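Uncharacterized protein (Acinetobacter baumannii, PDB 4L3U) is of unknown function and folds as a compact, all-helical single chain, a member of a family that is still uncharacterised. Local coordinates at residues Gln21-Phe26 with Ala61-Tyr66. Numbering follows the deposited sequence.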
ATOM      1  N   GLN A  21      10.131  12.899   1.427  1.00 35.36           N
ATOM      2  CA  GLN A  21       9.538  13.737   0.386  1.00 37.00           C
ATOM      3  C   GLN A  21       8.732  12.890  -0.590  1.00 35.43           C
ATOM      4  O   GLN A  21       7.664  13.298  -1.048  1.00 35.20           O
ATOM      5  CB  GLN A  21      10.618  14.523  -0.365  1.00 39.18           C
ATOM      6  CG  GLN A  21      11.278  15.609   0.465  1.00 40.17           C
ATOM      7  N   GLN A  22       9.250  11.708  -0.907  1.00 34.36           N
ATOM      8  CA  GLN A  22       8.549  10.781  -1.786  1.00 34.42           C
ATOM      9  C   GLN A  22       7.230  10.342  -1.159  1.00 30.05           C
ATOM     10  O   GLN A  22       6.204  10.263  -1.831  1.00 30.11           O
ATOM     11  CB  GLN A  22       9.407   9.548  -2.054  1.00 36.87           C
ATOM     12  CG  GLN A  22      10.688   9.807  -2.819  1.00 41.46           C
ATOM     13  CD  GLN A  22      11.421   8.519  -3.137  1.00 44.40           C
ATOM     14  OE1 GLN A  22      12.203   8.016  -2.330  1.00 44.38           O
ATOM     15  NE2 GLN A  22      11.153   7.964  -4.312  1.00 46.53           N
ATOM     16  N   LEU A  23       7.271  10.056   0.138  1.00 28.26           N
ATOM     17  CA  LEU A  23       6.101   9.577   0.867  1.00 29.51           C
ATOM     18  C   LEU A  23       5.033  10.654   0.995  1.00 31.78           C
ATOM     19  O   LEU A  23       3.840  10.371   0.901  1.00 32.79           O
ATOM     20  CB  LEU A  23       6.508   9.103   2.264  1.00 27.98           C
ATOM     21  CG  LEU A  23       7.338   7.820   2.318  1.00 25.53           C
ATOM     22  CD1 LEU A  23       7.966   7.644   3.687  1.00 24.21           C
ATOM     23  CD2 LEU A  23       6.474   6.617   1.965  1.00 24.37           C
ATOM     24  N   GLU A  24       5.467  11.886   1.226  1.00 34.68           N
ATOM     25  CA  GLU A  24       4.548  13.005   1.356  1.00 35.53           C
ATOM     26  C   GLU A  24       3.792  13.227   0.053  1.00 33.83           C
ATOM     27  O   GLU A  24       2.581  13.445   0.053  1.00 33.83           O
ATOM     28  CB  GLU A  24       5.313  14.270   1.742  1.00 38.95           C
ATOM     29  CG  GLU A  24       5.917  14.226   3.140  1.00 42.56           C
ATOM     30  CD  GLU A  24       4.893  14.428   4.243  1.00 47.61           C
ATOM     31  OE1 GLU A  24       3.686  14.530   3.936  1.00 48.48           O
ATOM     32  OE2 GLU A  24       5.298  14.487   5.426  1.00 50.34           O
ATOM     33  N   LYS A  25       4.519  13.170  -1.057  1.00 32.94           N
ATOM     34  CA  LYS A  25       3.920  13.349  -2.368  1.00 33.68           C
ATOM     35  C   LYS A  25       2.986  12.182  -2.645  1.00 33.37           C
ATOM     36  O   LYS A  25       1.840  12.373  -3.044  1.00 35.55           O
ATOM     37  CB  LYS A  25       5.007  13.434  -3.440  1.00 35.72           C
ATOM     38  CG  LYS A  25       4.479  13.634  -4.850  1.00 37.82           C
ATOM     39  N   PHE A  26       3.482  10.974  -2.403  1.00 31.42           N
ATOM     40  CA  PHE A  26       2.712   9.757  -2.617  1.00 30.68           C
ATOM     41  C   PHE A  26       1.414   9.773  -1.823  1.00 32.35           C
ATOM     42  O   PHE A  26       0.370   9.357  -2.310  1.00 34.44           O
ATOM     43  CB  PHE A  26       3.546   8.543  -2.216  1.00 30.96           C
ATOM     44  CG  PHE A  26       2.971   7.236  -2.676  1.00 32.13           C
ATOM     45  CD1 PHE A  26       3.048   6.867  -4.006  1.00 32.88           C
ATOM     46  CD2 PHE A  26       2.358   6.376  -1.783  1.00 30.21           C
ATOM     47  CE1 PHE A  26       2.523   5.664  -4.440  1.00 31.53           C
ATOM     48  CE2 PHE A  26       1.832   5.173  -2.213  1.00 27.88           C
ATOM     49  CZ  PHE A  26       1.916   4.817  -3.542  1.00 28.23           C
ATOM     50  N   ALA A  61       2.615   6.511   8.397  1.00 26.66           N
ATOM     51  CA  ALA A  61       3.282   5.617   9.336  1.00 24.75           C
ATOM     52  C   ALA A  61       4.774   5.503   9.013  1.00 25.15           C
ATOM     53  O   ALA A  61       5.619   5.557   9.910  1.00 26.51           O
ATOM     54  CB  ALA A  61       2.621   4.243   9.316  1.00 20.26           C
ATOM     55  N   PHE A  62       5.089   5.354   7.729  1.00 25.19           N
ATOM     56  CA  PHE A  62       6.475   5.272   7.280  1.00 25.52           C
ATOM     57  C   PHE A  62       7.228   6.565   7.591  1.00 25.77           C
ATOM     58  O   PHE A  62       8.399   6.536   7.967  1.00 27.66           O
ATOM     59  CB  PHE A  62       6.538   4.991   5.774  1.00 25.07           C
ATOM     60  CG  PHE A  62       6.359   3.539   5.407  1.00 24.00           C
ATOM     61  CD1 PHE A  62       7.339   2.605   5.705  1.00 22.43           C
ATOM     62  CD2 PHE A  62       5.222   3.114   4.735  1.00 24.07           C
ATOM     63  CE1 PHE A  62       7.181   1.274   5.353  1.00 22.66           C
ATOM     64  CE2 PHE A  62       5.062   1.782   4.382  1.00 22.66           C
ATOM     65  CZ  PHE A  62       6.042   0.865   4.690  1.00 21.51           C
ATOM     66  N   ILE A  63       6.552   7.698   7.427  1.00 25.87           N
ATOM     67  CA  ILE A  63       7.164   8.996   7.694  1.00 24.76           C
ATOM     68  C   ILE A  63       7.557   9.093   9.162  1.00 24.99           C
ATOM     69  O   ILE A  63       8.666   9.508   9.487  1.00 28.15           O
ATOM     70  CB  ILE A  63       6.221  10.155   7.297  1.00 23.02           C
ATOM     71  CG1 ILE A  63       6.046  10.171   5.775  1.00 26.63           C
ATOM     72  CG2 ILE A  63       6.781  11.496   7.760  1.00 23.88           C
ATOM     73  CD1 ILE A  63       4.930  11.054   5.271  1.00 28.08           C
ATOM     74  N   ALA A  64       6.647   8.683  10.039  1.00 25.88           N
ATOM     75  CA  ALA A  64       6.886   8.701  11.479  1.00 25.26           C
ATOM     76  C   ALA A  64       8.077   7.832  11.841  1.00 25.52           C
ATOM     77  O   ALA A  64       8.817   8.132  12.776  1.00 27.15           O
ATOM     78  CB  ALA A  64       5.649   8.221  12.217  1.00 23.36           C
ATOM     79  N   LEU A  65       8.256   6.748  11.097  1.00 26.28           N
ATOM     80  CA  LEU A  65       9.373   5.850  11.325  1.00 26.18           C
ATOM     81  C   LEU A  65      10.683   6.534  10.957  1.00 26.65           C
ATOM     82  O   LEU A  65      11.619   6.556  11.751  1.00 29.31           O
ATOM     83  CB  LEU A  65       9.187   4.563  10.521  1.00 22.72           C
ATOM     84  CG  LEU A  65      10.339   3.560  10.552  1.00 21.95           C
ATOM     85  CD1 LEU A  65      10.720   3.201  11.979  1.00 23.26           C
ATOM     86  CD2 LEU A  65       9.954   2.322   9.769  1.00 21.38           C
ATOM     87  N   TYR A  66      10.741   7.102   9.756  1.00 28.33           N
ATOM     88  CA  TYR A  66      11.957   7.762   9.286  1.00 30.84           C
ATOM     89  C   TYR A  66      12.287   9.010  10.091  1.00 35.37           C
ATOM     90  O   TYR A  66      13.444   9.428  10.150  1.00 38.96           O
ATOM     91  CB  TYR A  66      11.840   8.133   7.809  1.00 29.78           C
ATOM     92  CG  TYR A  66      12.148   6.986   6.874  1.00 28.45           C
ATOM     93  CD1 TYR A  66      13.452   6.708   6.495  1.00 28.87           C
ATOM     94  CD2 TYR A  66      11.136   6.180   6.377  1.00 26.17           C
ATOM     95  CE1 TYR A  66      13.737   5.658   5.643  1.00 28.80           C
ATOM     96  CE2 TYR A  66      11.412   5.129   5.525  1.00 26.19           C
ATOM     97  CZ  TYR A  66      12.713   4.871   5.161  1.00 27.37           C
ATOM     98  OH  TYR A  66      12.991   3.827   4.313  1.00 26.75           O
TER
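L23 packs against F62, I63 and Y66 in a buried, apolar helix-helix contact that joins the N-terminal helix 14-27 to the C-terminal part of helix 45-68 within an all-helical fold of five helices. The pairing is antiparallel: the short axes of 21-26 and 61-66 run at 161° to each other and approach to 9.7 Å. L23 and I63 are the nearest pair in register, with CA atoms 6.9 Å apart, and their side chains pass alongside in opposite senses, L23 CB lying 3.7 Å from I63 CG1. In I63 the CG1 branch is anti to the carbonyl carbon (chi1 -67°), and it is this arm that reaches across, extended so that CD1 touches both L23 CB and the side chain of E24. L23 CD1 rests against the same CG1 arm and comes within 3.7 Å of F62 CB. The F62 contact is thus made by the methylene, while the phenyl ring turns from 21-26 and meets the ring of F108 on helix 95-112. L23 also touches F108, which places both residues in one apolar layer shared by three helices. Y66 adds a looser contact, L23 CD1 approaching its ring obliquely at CD2 (4.4 Å), and its backbone O accepts a hydrogen bond from N16 ND2, a second tie to helix 14-27. At the partly exposed border, the bend of E24 at chi2 (-76°) brings its carboxylate across the I63 CD1 methyl, the two side chains crossing at about a right angle. The charge itself is answered within its own helix, where OE1 forms a salt bridge with K27 NZ. Toward I63 the carboxylate makes van der Waals contact alone, with E24 OE2 3.5 Å from the CD1 methyl of I63.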